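Chitin-binding domain 3 protein (Micromonospora aurantiaca ATCC 27029, PDB 5OPF) is a copper-dependent lytic polysaccharide monooxygenase that probably cleaves glycosidic bonds in crystalline polysaccharides such as cellulose or chitin by oxidation. Local coordinates at residues 35-40 with 80-85; 111-116 with 172-177; 115-120 with 135-140. All coordinates share one frame; numbering follows the deposited sequence.

How the contacts relate
Contact 1 comes first along the chain and closes before the other two open. It joins helix 32-40 to the loop after helix 75-78, in the region of short helices and loops between strand 2-6 and strand 92-93. Contacts 2 and 3 lie in the beta sandwich, on the other side of the chain's centre. Their centres are about 22 Å and 24 Å from that of contact 1. Contacts 2 and 3 share Val-115 and Tyr-116, and their centres are about 9 Å apart. Strand 110-118 runs between strands 169-178 and 134-140, antiparallel to both. The two contacts thus build neighbouring seams of one sheet, while contact 1 joins helix 32-40 to a 3-10 turn outside the sandwich sheets.

Contact 1 (35-40 with 80-85); sequences WQAWQA and YNALDT
Gln-36 reaches from the helix to the 3-10 turn at Ala-82 with its amide. Its CG lies between the backbone N and the carbonyl carbon (chi1 60°), and a second bend, about the CB-CG bond, brings the amide to the turn. NE2 donates to Ala-82 O over 3.0 Å in a nearly straight bond, 173° at the hydrogen. The oxygen lies in the amide plane of Gln-36, but NE2 sits above the carbonyl plane of Ala-82. NE2 has a second acceptor in its own helix, Met-33 O. On the other branch, OE1 is 2.8 Å from Thr-85 OG1. Next along the helix, Ala-37 meets Ala-82 through CA, 3.7 Å from Ala-82 CB, and through its own methyl. One turn after Gln-36, Ala-40 CB meets the same Ala-82 CB at 4.0 Å. This is a helix packed on a 3-10 turn through alanines, and the small side chains let the Ala-37 and Ala-82 CA atoms come within 5.1 Å. Around the contact, Ala-37 also touches Met-45 of helix 43-46, and Leu-83 leans on Ser-11 of helix 10-18, while helix 27-30 packs against Trp-35 and Trp-38.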
loop_
_atom_site.group_PDB
_atom_site.type_symbol
_atom_site.label_atom_id
_atom_site.label_comp_id
_atom_site.label_asym_id
_atom_site.label_seq_id
_atom_site.Cartn_x
_atom_site.Cartn_y
_atom_site.Cartn_z
ATOM N N TRP A 35 -3.652 2.766 15.961
ATOM C CA TRP A 35 -3.686 3.792 17.000
ATOM C C TRP A 35 -2.502 4.747 16.880
ATOM O O TRP A 35 -2.680 5.970 16.889
ATOM C CB TRP A 35 -3.738 3.151 18.387
ATOM C CG TRP A 35 -3.828 4.136 19.539
ATOM C CD1 TRP A 35 -2.870 4.368 20.479
ATOM C CD2 TRP A 35 -4.944 4.982 19.891
ATOM N NE1 TRP A 35 -3.311 5.304 21.389
ATOM C CE2 TRP A 35 -4.574 5.703 21.044
ATOM C CE3 TRP A 35 -6.207 5.216 19.326
ATOM C CZ2 TRP A 35 -5.428 6.632 21.654
ATOM C CZ3 TRP A 35 -7.058 6.137 19.939
ATOM C CH2 TRP A 35 -6.658 6.835 21.086
ATOM N N GLN A 36 -1.276 4.216 16.766
ATOM C CA GLN A 36 -0.134 5.121 16.671
ATOM C C GLN A 36 -0.197 5.954 15.396
ATOM O O GLN A 36 0.245 7.111 15.381
ATOM C CB GLN A 36 1.202 4.377 16.820
ATOM C CG GLN A 36 1.505 3.281 15.800
ATOM C CD GLN A 36 2.220 3.754 14.541
ATOM O OE1 GLN A 36 3.206 4.498 14.609
ATOM N NE2 GLN A 36 1.752 3.294 13.391
ATOM N N ALA A 37 -0.773 5.406 14.330
ATOM C CA ALA A 37 -0.919 6.173 13.099
ATOM C C ALA A 37 -1.938 7.296 13.268
ATOM O O ALA A 37 -1.660 8.450 12.936
ATOM C CB ALA A 37 -1.306 5.252 11.935
ATOM N N TRP A 38 -3.131 6.983 13.784
ATOM C CA TRP A 38 -4.148 8.015 13.969
ATOM C C TRP A 38 -3.668 9.095 14.925
ATOM O O TRP A 38 -3.968 10.283 14.738
ATOM C CB TRP A 38 -5.435 7.387 14.493
ATOM C CG TRP A 38 -6.334 6.754 13.440
ATOM C CD1 TRP A 38 -6.541 5.418 13.214
ATOM C CD2 TRP A 38 -7.173 7.441 12.504
ATOM N NE1 TRP A 38 -7.440 5.247 12.189
ATOM C CE2 TRP A 38 -7.854 6.473 11.749
ATOM C CE3 TRP A 38 -7.420 8.786 12.239
ATOM C CZ2 TRP A 38 -8.767 6.815 10.748
ATOM C CZ3 TRP A 38 -8.312 9.115 11.246
ATOM C CH2 TRP A 38 -8.976 8.142 10.518
ATOM N N GLN A 39 -2.929 8.707 15.964
ATOM C CA GLN A 39 -2.443 9.692 16.926
ATOM C C GLN A 39 -1.377 10.598 16.313
ATOM O O GLN A 39 -1.319 11.793 16.628
ATOM C CB GLN A 39 -1.917 8.990 18.176
ATOM C CG GLN A 39 -2.990 8.246 18.971
ATOM C CD GLN A 39 -3.892 9.168 19.772
ATOM O OE1 GLN A 39 -5.015 9.474 19.367
ATOM N NE2 GLN A 39 -3.404 9.604 20.923
ATOM N N ALA A 40 -0.534 10.058 15.431
ATOM C CA ALA A 40 0.570 10.838 14.869
ATOM C C ALA A 40 0.081 11.835 13.825
ATOM O O ALA A 40 0.514 12.995 13.813
ATOM C CB ALA A 40 1.604 9.897 14.255
ATOM N N TYR A 80 2.698 10.511 6.072
ATOM C CA TYR A 80 2.488 9.070 6.167
ATOM C C TYR A 80 3.591 8.343 6.946
ATOM O O TYR A 80 3.654 7.104 6.898
ATOM C CB TYR A 80 2.337 8.467 4.755
ATOM C CG TYR A 80 1.231 9.108 3.936
ATOM C CD1 TYR A 80 -0.083 8.664 4.024
ATOM C CD2 TYR A 80 1.504 10.153 3.072
ATOM C CE1 TYR A 80 -1.098 9.254 3.284
ATOM C CE2 TYR A 80 0.505 10.749 2.319
ATOM C CZ TYR A 80 -0.800 10.299 2.435
ATOM O OH TYR A 80 -1.791 10.900 1.684
ATOM N N ASN A 81 4.422 9.071 7.701
ATOM C CA ASN A 81 5.574 8.462 8.365
ATOM C C ASN A 81 5.183 7.328 9.304
ATOM O O ASN A 81 5.949 6.370 9.468
ATOM C CB ASN A 81 6.348 9.518 9.149
ATOM C CG ASN A 81 7.150 10.448 8.261
ATOM O OD1 ASN A 81 7.105 10.357 7.041
ATOM N ND2 ASN A 81 7.889 11.354 8.884
ATOM N N ALA A 82 4.035 7.438 9.978
ATOM C CA ALA A 82 3.639 6.401 10.927
ATOM C C ALA A 82 3.341 5.063 10.258
ATOM O O ALA A 82 3.277 4.037 10.952
ATOM C CB ALA A 82 2.438 6.855 11.750
ATOM N N LEU A 83 3.186 5.034 8.934
ATOM C CA LEU A 83 3.021 3.760 8.247
ATOM C C LEU A 83 4.321 2.972 8.177
ATOM O O LEU A 83 4.282 1.793 7.797
ATOM C CB LEU A 83 2.436 3.975 6.845
ATOM C CG LEU A 83 1.145 4.796 6.773
ATOM C CD1 LEU A 83 0.660 4.767 5.335
ATOM C CD2 LEU A 83 0.084 4.282 7.743
ATOM N N ASP A 84 5.462 3.584 8.512
ATOM C CA ASP A 84 6.738 2.878 8.522
ATOM C C ASP A 84 6.997 2.142 9.837
ATOM O O ASP A 84 7.997 1.418 9.947
ATOM C CB ASP A 84 7.900 3.857 8.271
ATOM C CG ASP A 84 7.936 4.401 6.848
ATOM O OD1 ASP A 84 7.593 3.650 5.903
ATOM O OD2 ASP A 84 8.365 5.579 6.697
ATOM N N THR A 85 6.156 2.322 10.852
ATOM C CA THR A 85 6.402 1.683 12.141
ATOM C C THR A 85 6.352 0.167 12.000
ATOM O O THR A 85 5.543 -0.374 11.251
ATOM C CB THR A 85 5.356 2.176 13.131
ATOM O OG1 THR A 85 5.465 3.601 13.195
ATOM C CG2 THR A 85 5.555 1.571 14.522
#

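Contact 2 (111-116 with 172-177); sequences DYIRVY and VYTIWQ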
loop_
_atom_site.group_PDB
_atom_site.type_symbol
_atom_site.label_atom_id
_atom_site.label_comp_id
_atom_site.label_asym_id
_atom_site.label_seq_id
_atom_site.Cartn_x
_atom_site.Cartn_y
_atom_site.Cartn_z
ATOM N N ASP A 111 0.971 4.066 -16.278
ATOM C CA ASP A 111 2.094 3.658 -17.116
ATOM C C ASP A 111 2.484 2.225 -16.784
ATOM O O ASP A 111 2.896 1.456 -17.670
ATOM C CB ASP A 111 3.301 4.584 -16.901
ATOM C CG ASP A 111 3.092 5.996 -17.416
ATOM O OD1 ASP A 111 2.042 6.321 -18.010
ATOM O OD2 ASP A 111 4.045 6.791 -17.266
ATOM N N TYR A 112 2.352 1.857 -15.512
ATOM C CA TYR A 112 2.538 0.498 -15.021
ATOM C C TYR A 112 2.051 0.461 -13.583
ATOM O O TYR A 112 1.969 1.498 -12.910
ATOM C CB TYR A 112 4.006 0.025 -15.092
ATOM C CG TYR A 112 5.027 0.990 -14.531
ATOM C CD1 TYR A 112 5.360 0.999 -13.180
ATOM C CD2 TYR A 112 5.683 1.880 -15.358
ATOM C CE1 TYR A 112 6.308 1.891 -12.671
ATOM C CE2 TYR A 112 6.629 2.758 -14.868
ATOM C CZ TYR A 112 6.944 2.764 -13.516
ATOM O OH TYR A 112 7.892 3.653 -13.035
ATOM N N ILE A 113 1.717 -0.744 -13.122
ATOM C CA ILE A 113 1.535 -1.026 -11.701
ATOM C C ILE A 113 2.330 -2.286 -11.400
ATOM O O ILE A 113 2.144 -3.306 -12.075
ATOM C CB ILE A 113 0.055 -1.208 -11.302
ATOM C CG1 ILE A 113 -0.757 0.049 -11.608
ATOM C CG2 ILE A 113 -0.039 -1.543 -9.803
ATOM C CD1 ILE A 113 -2.241 -0.049 -11.267
ATOM N N ARG A 114 3.222 -2.206 -10.417
ATOM C CA ARG A 114 4.087 -3.311 -10.032
ATOM C C ARG A 114 3.682 -3.795 -8.648
ATOM O O ARG A 114 3.456 -2.988 -7.743
ATOM C CB ARG A 114 5.550 -2.871 -10.027
ATOM C CG ARG A 114 6.075 -2.579 -11.410
ATOM C CD ARG A 114 7.438 -1.893 -11.422
ATOM N NE ARG A 114 7.792 -1.516 -12.788
ATOM C CZ ARG A 114 8.663 -0.571 -13.120
ATOM N NH1 ARG A 114 9.334 0.092 -12.190
ATOM N NH2 ARG A 114 8.847 -0.282 -14.396
ATOM N N VAL A 115 3.602 -5.115 -8.490
ATOM C CA VAL A 115 3.256 -5.757 -7.223
ATOM C C VAL A 115 4.438 -6.602 -6.763
ATOM O O VAL A 115 4.862 -7.534 -7.464
ATOM C CB VAL A 115 1.985 -6.612 -7.344
ATOM C CG1 VAL A 115 1.678 -7.335 -6.023
ATOM C CG2 VAL A 115 0.799 -5.769 -7.784
ATOM N N TYR A 116 4.949 -6.277 -5.580
ATOM C CA TYR A 116 6.020 -7.006 -4.921
ATOM C C TYR A 116 5.462 -7.677 -3.666
ATOM O O TYR A 116 4.533 -7.167 -3.031
ATOM C CB TYR A 116 7.135 -6.040 -4.468
ATOM C CG TYR A 116 7.823 -5.307 -5.592
ATOM C CD1 TYR A 116 7.311 -4.125 -6.105
ATOM C CD2 TYR A 116 8.987 -5.802 -6.149
ATOM C CE1 TYR A 116 7.932 -3.473 -7.143
ATOM C CE2 TYR A 116 9.616 -5.148 -7.194
ATOM C CZ TYR A 116 9.075 -3.986 -7.687
ATOM O OH TYR A 116 9.685 -3.319 -8.737
ATOM N N VAL A 172 2.730 -6.895 0.994
ATOM C CA VAL A 172 2.649 -6.585 -0.427
ATOM C C VAL A 172 3.032 -5.119 -0.593
ATOM O O VAL A 172 2.591 -4.253 0.171
ATOM C CB VAL A 172 1.221 -6.832 -0.956
ATOM C CG1 VAL A 172 1.164 -6.637 -2.466
ATOM C CG2 VAL A 172 0.716 -8.222 -0.572
ATOM N N TYR A 173 3.865 -4.827 -1.589
ATOM C CA TYR A 173 4.225 -3.450 -1.921
ATOM C C TYR A 173 3.833 -3.211 -3.365
ATOM O O TYR A 173 4.352 -3.874 -4.273
ATOM C CB TYR A 173 5.714 -3.201 -1.755
ATOM C CG TYR A 173 6.147 -1.749 -1.731
ATOM C CD1 TYR A 173 5.569 -0.834 -0.843
ATOM C CD2 TYR A 173 7.187 -1.295 -2.535
ATOM C CE1 TYR A 173 6.003 0.486 -0.765
ATOM C CE2 TYR A 173 7.633 0.016 -2.457
ATOM C CZ TYR A 173 7.049 0.893 -1.566
ATOM O OH TYR A 173 7.547 2.176 -1.459
ATOM N N THR A 174 2.917 -2.273 -3.573
ATOM C CA THR A 174 2.385 -1.960 -4.891
ATOM C C THR A 174 2.817 -0.544 -5.264
ATOM O O THR A 174 2.614 0.409 -4.489
ATOM C CB THR A 174 0.851 -2.104 -4.909
ATOM O OG1 THR A 174 0.480 -3.450 -4.572
ATOM C CG2 THR A 174 0.287 -1.789 -6.282
ATOM N N ILE A 175 3.384 -0.406 -6.460
ATOM C CA ILE A 175 3.821 0.878 -7.008
ATOM C C ILE A 175 2.959 1.180 -8.226
ATOM O O ILE A 175 2.943 0.407 -9.191
ATOM C CB ILE A 175 5.307 0.862 -7.411
ATOM C CG1 ILE A 175 6.183 0.476 -6.219
ATOM C CG2 ILE A 175 5.711 2.243 -7.999
ATOM C CD1 ILE A 175 7.672 0.416 -6.530
ATOM N N TRP A 176 2.242 2.299 -8.186
ATOM C CA TRP A 176 1.448 2.785 -9.309
ATOM C C TRP A 176 2.127 4.015 -9.898
ATOM O O TRP A 176 2.258 5.037 -9.217
ATOM C CB TRP A 176 0.059 3.180 -8.823
ATOM C CG TRP A 176 -0.867 3.856 -9.822
ATOM C CD1 TRP A 176 -0.910 3.710 -11.189
ATOM C CD2 TRP A 176 -1.934 4.742 -9.481
ATOM N NE1 TRP A 176 -1.953 4.463 -11.706
ATOM C CE2 TRP A 176 -2.588 5.103 -10.673
ATOM C CE3 TRP A 176 -2.386 5.282 -8.280
ATOM C CZ2 TRP A 176 -3.692 5.951 -10.686
ATOM C CZ3 TRP A 176 -3.468 6.131 -8.297
ATOM C CH2 TRP A 176 -4.114 6.449 -9.490
ATOM N N GLN A 177 2.547 3.933 -11.161
ATOM C CA GLN A 177 3.011 5.099 -11.906
ATOM C C GLN A 177 1.814 5.590 -12.711
ATOM O O GLN A 177 1.381 4.921 -13.652
ATOM C CB GLN A 177 4.179 4.723 -12.816
ATOM C CG GLN A 177 4.726 5.888 -13.635
ATOM C CD GLN A 177 5.471 6.909 -12.802
ATOM O OE1 GLN A 177 6.109 6.572 -11.819
ATOM N NE2 GLN A 177 5.423 8.162 -13.216
HETATM O O HOH W 1 3.984 9.074 -15.732
#
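Tyr-112 has its CG between the backbone N and the carbonyl carbon (chi1 48°), which turns the ring over its cross-strand neighbour Gln-177. Gln-177 in turn has CG opposite its own N (chi1 180°), which carries CG to 3.8 Å from Asp-111 CB. This is an antiparallel strand pair in the beta sandwich of the monooxygenase fold. Paired backbone bonds link Arg-114 with Ile-175 and Tyr-116 with Tyr-173.

On the face with Tyr-112, Gln-177 CB makes a CH-pi contact, 3.6 Å from the ring centroid. The opposite ring face carries the guanidinium of Arg-114, with NH2 3.6 Å above the ring plane. The ring is therefore sandwiched between an aliphatic carbon and a flat cationic group. Its OH is hydrogen-bonded to His-60, and Arg-114 NE to Gln-139. Further along this face, Tyr-116 CE1 meets Ile-175 CD1 at 3.9 Å, and Tyr-173 O lies in the plane of the Tyr-116 ring at its edge.

The other face holds Ile-113, Val-115, Thr-174 and Trp-176. Ile-113 CG2 meets Thr-174 CG2 at 3.5 Å, and its CG1 approaches Trp-176 CD1 at 3.7 Å. Val-115 CG1 packs on Val-172 CG1. The indole of Trp-176 stacks on Tyr-185, a residue of the copper site, and its side chain is about 5 Å from the copper ion. Its NE1 bonds to Gly-109 O. This seam thus carries a second-shell residue to the metal.

At the far end, Asp-111 OD1 is hydrogen-bonded to Ser-179 OG and Gln-177 NE2 to Asp-182. A water bridges the two residues: it lies 2.8 Å from Asp-111 OD2 and accepts from Gln-177 NE2.

Contact 3 (115-120 with 135-140); sequences VYVTKQ and ELVGQI
Tyr-116 meets Leu-136 across the seam, and its side chain can be followed outward. CB lies 3.5 Å from Glu-135 O. CD2 passes the backbone of Leu-136, 3.5 Å from its N, and CE2 touches Leu-136 CB. CZ and OH then come under Leu-136 CD1. That methyl sits over one ring face, offset toward the rim, in a CH-pi contact of 4.0 Å to the centroid. Leu-136 has CG opposite its backbone N (chi1 -177°), which lays the branch back over the tyrosine. With a glycine in place of Tyr-116 the ring is gone, and Leu-136 CD1 would probably be left unsupported and free to turn.

The strands pair antiparallel, with a classic beta bulge where Val-137 and Gly-138 both face Val-115. Val-115 O takes two donors: Val-137 N at 2.8 Å, nearly straight at 170°, and Gly-138 N at 3.1 Å, more bent at 146°. Val-115 N gives its own proton to Gly-138 O. Beyond the bulge, Val-117 and Glu-135 exchange a pair of backbone bonds.

The extra residue shifts the register by one between Val-115 and Tyr-116. At the bulge Val-137 CG2 lies between its N and carbonyl carbon. From there it packs at 3.6 Å on Val-117 CG2, the two side chains crossing at about a right angle, and it also lies near Val-115 CG1. Val-137 also touches Ala-161 of strand 154-162, so the seam meets the second sheet of the sandwich. Glu-135 extends from the strand, and its OE1 forms a salt bridge with Arg-166, which also donates to Val-117 O through NH2.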
loop_
_atom_site.group_PDB
_atom_site.type_symbol
_atom_site.label_atom_id
_atom_site.label_comp_id
_atom_site.label_asym_id
_atom_site.label_seq_id
_atom_site.Cartn_x
_atom_site.Cartn_y
_atom_site.Cartn_z
ATOM N N VAL A 115 3.602 -5.115 -8.490
ATOM C CA VAL A 115 3.256 -5.757 -7.223
ATOM C C VAL A 115 4.438 -6.602 -6.763
ATOM O O VAL A 115 4.862 -7.534 -7.464
ATOM C CB VAL A 115 1.985 -6.612 -7.344
ATOM C CG1 VAL A 115 1.678 -7.335 -6.023
ATOM C CG2 VAL A 115 0.799 -5.769 -7.784
ATOM N N TYR A 116 4.949 -6.277 -5.580
ATOM C CA TYR A 116 6.020 -7.006 -4.921
ATOM C C TYR A 116 5.462 -7.677 -3.666
ATOM O O TYR A 116 4.533 -7.167 -3.031
ATOM C CB TYR A 116 7.135 -6.040 -4.468
ATOM C CG TYR A 116 7.823 -5.307 -5.592
ATOM C CD1 TYR A 116 7.311 -4.125 -6.105
ATOM C CD2 TYR A 116 8.987 -5.802 -6.149
ATOM C CE1 TYR A 116 7.932 -3.473 -7.143
ATOM C CE2 TYR A 116 9.616 -5.148 -7.194
ATOM C CZ TYR A 116 9.075 -3.986 -7.687
ATOM O OH TYR A 116 9.685 -3.319 -8.737
ATOM N N VAL A 117 6.056 -8.807 -3.273
ATOM C CA VAL A 117 5.738 -9.453 -2.005
ATOM C C VAL A 117 7.038 -9.806 -1.302
ATOM O O VAL A 117 8.009 -10.245 -1.930
ATOM C CB VAL A 117 4.843 -10.699 -2.190
ATOM C CG1 VAL A 117 4.654 -11.468 -0.882
ATOM C CG2 VAL A 117 3.486 -10.298 -2.755
ATOM N N THR A 118 7.033 -9.669 0.021
ATOM C CA THR A 118 8.181 -10.033 0.828
ATOM C C THR A 118 8.513 -11.515 0.685
ATOM O O THR A 118 7.649 -12.366 0.433
ATOM C CB THR A 118 7.957 -9.644 2.298
ATOM O OG1 THR A 118 6.671 -10.081 2.743
ATOM C CG2 THR A 118 8.037 -8.143 2.450
ATOM N N LYS A 119 9.798 -11.799 0.829
ATOM C CA LYS A 119 10.326 -13.146 0.746
ATOM C C LYS A 119 10.132 -13.889 2.065
ATOM O O LYS A 119 10.189 -13.304 3.152
ATOM C CB LYS A 119 11.819 -13.072 0.416
ATOM C CG LYS A 119 12.112 -12.422 -0.925
ATOM C CD LYS A 119 13.539 -11.875 -1.022
ATOM C CE LYS A 119 13.745 -11.116 -2.322
ATOM N NZ LYS A 119 15.151 -10.637 -2.471
ATOM N N GLN A 120 9.909 -15.201 1.969
ATOM C CA GLN A 120 9.822 -16.011 3.175
ATOM C C GLN A 120 11.080 -15.820 4.008
ATOM O O GLN A 120 12.202 -15.862 3.492
ATOM C CB GLN A 120 9.613 -17.485 2.828
ATOM C CG GLN A 120 9.163 -18.331 4.017
ATOM C CD GLN A 120 7.743 -18.034 4.471
ATOM O OE1 GLN A 120 6.962 -17.421 3.746
ATOM N NE2 GLN A 120 7.406 -18.470 5.682
ATOM N N GLU A 135 10.220 -9.266 -3.774
ATOM C CA GLU A 135 10.302 -9.909 -5.080
ATOM C C GLU A 135 9.150 -9.408 -5.946
ATOM O O GLU A 135 8.004 -9.323 -5.482
ATOM C CB GLU A 135 10.170 -11.428 -4.909
ATOM C CG GLU A 135 10.245 -12.216 -6.202
ATOM C CD GLU A 135 10.030 -13.693 -6.016
ATOM O OE1 GLU A 135 9.755 -14.143 -4.886
ATOM O OE2 GLU A 135 10.155 -14.431 -7.021
ATOM N N LEU A 136 9.437 -9.091 -7.208
ATOM C CA LEU A 136 8.382 -8.711 -8.148
ATOM C C LEU A 136 7.553 -9.940 -8.513
ATOM O O LEU A 136 8.090 -10.914 -9.059
ATOM C CB LEU A 136 8.999 -8.104 -9.407
ATOM C CG LEU A 136 8.020 -7.583 -10.467
ATOM C CD1 LEU A 136 7.265 -6.355 -9.995
ATOM C CD2 LEU A 136 8.763 -7.291 -11.764
ATOM N N VAL A 137 6.240 -9.893 -8.242
ATOM C CA VAL A 137 5.368 -11.052 -8.431
ATOM C C VAL A 137 4.133 -10.763 -9.283
ATOM O O VAL A 137 3.384 -11.690 -9.605
ATOM C CB VAL A 137 4.951 -11.685 -7.089
ATOM C CG1 VAL A 137 6.156 -12.243 -6.346
ATOM C CG2 VAL A 137 4.190 -10.692 -6.216
ATOM N N GLY A 138 3.907 -9.501 -9.660
ATOM C CA GLY A 138 2.872 -9.173 -10.629
ATOM C C GLY A 138 3.148 -7.814 -11.223
ATOM O O GLY A 138 3.839 -6.994 -10.619
ATOM N N GLN A 139 2.657 -7.589 -12.441
ATOM C CA GLN A 139 2.924 -6.317 -13.114
ATOM C C GLN A 139 1.967 -6.158 -14.281
ATOM O O GLN A 139 1.765 -7.103 -15.051
ATOM C CB GLN A 139 4.371 -6.259 -13.629
ATOM C CG GLN A 139 4.771 -4.933 -14.302
ATOM C CD GLN A 139 6.273 -4.834 -14.588
ATOM O OE1 GLN A 139 6.882 -3.781 -14.380
ATOM N NE2 GLN A 139 6.868 -5.920 -15.096
ATOM N N ILE A 140 1.386 -4.962 -14.409
ATOM C CA ILE A 140 0.714 -4.552 -15.633
ATOM C C ILE A 140 1.481 -3.371 -16.210
ATOM O O ILE A 140 2.116 -2.596 -15.488
ATOM C CB ILE A 140 -0.784 -4.200 -15.449
ATOM C CG1 ILE A 140 -0.972 -2.982 -14.536
ATOM C CG2 ILE A 140 -1.557 -5.416 -14.941
ATOM C CD1 ILE A 140 -2.410 -2.534 -14.399
#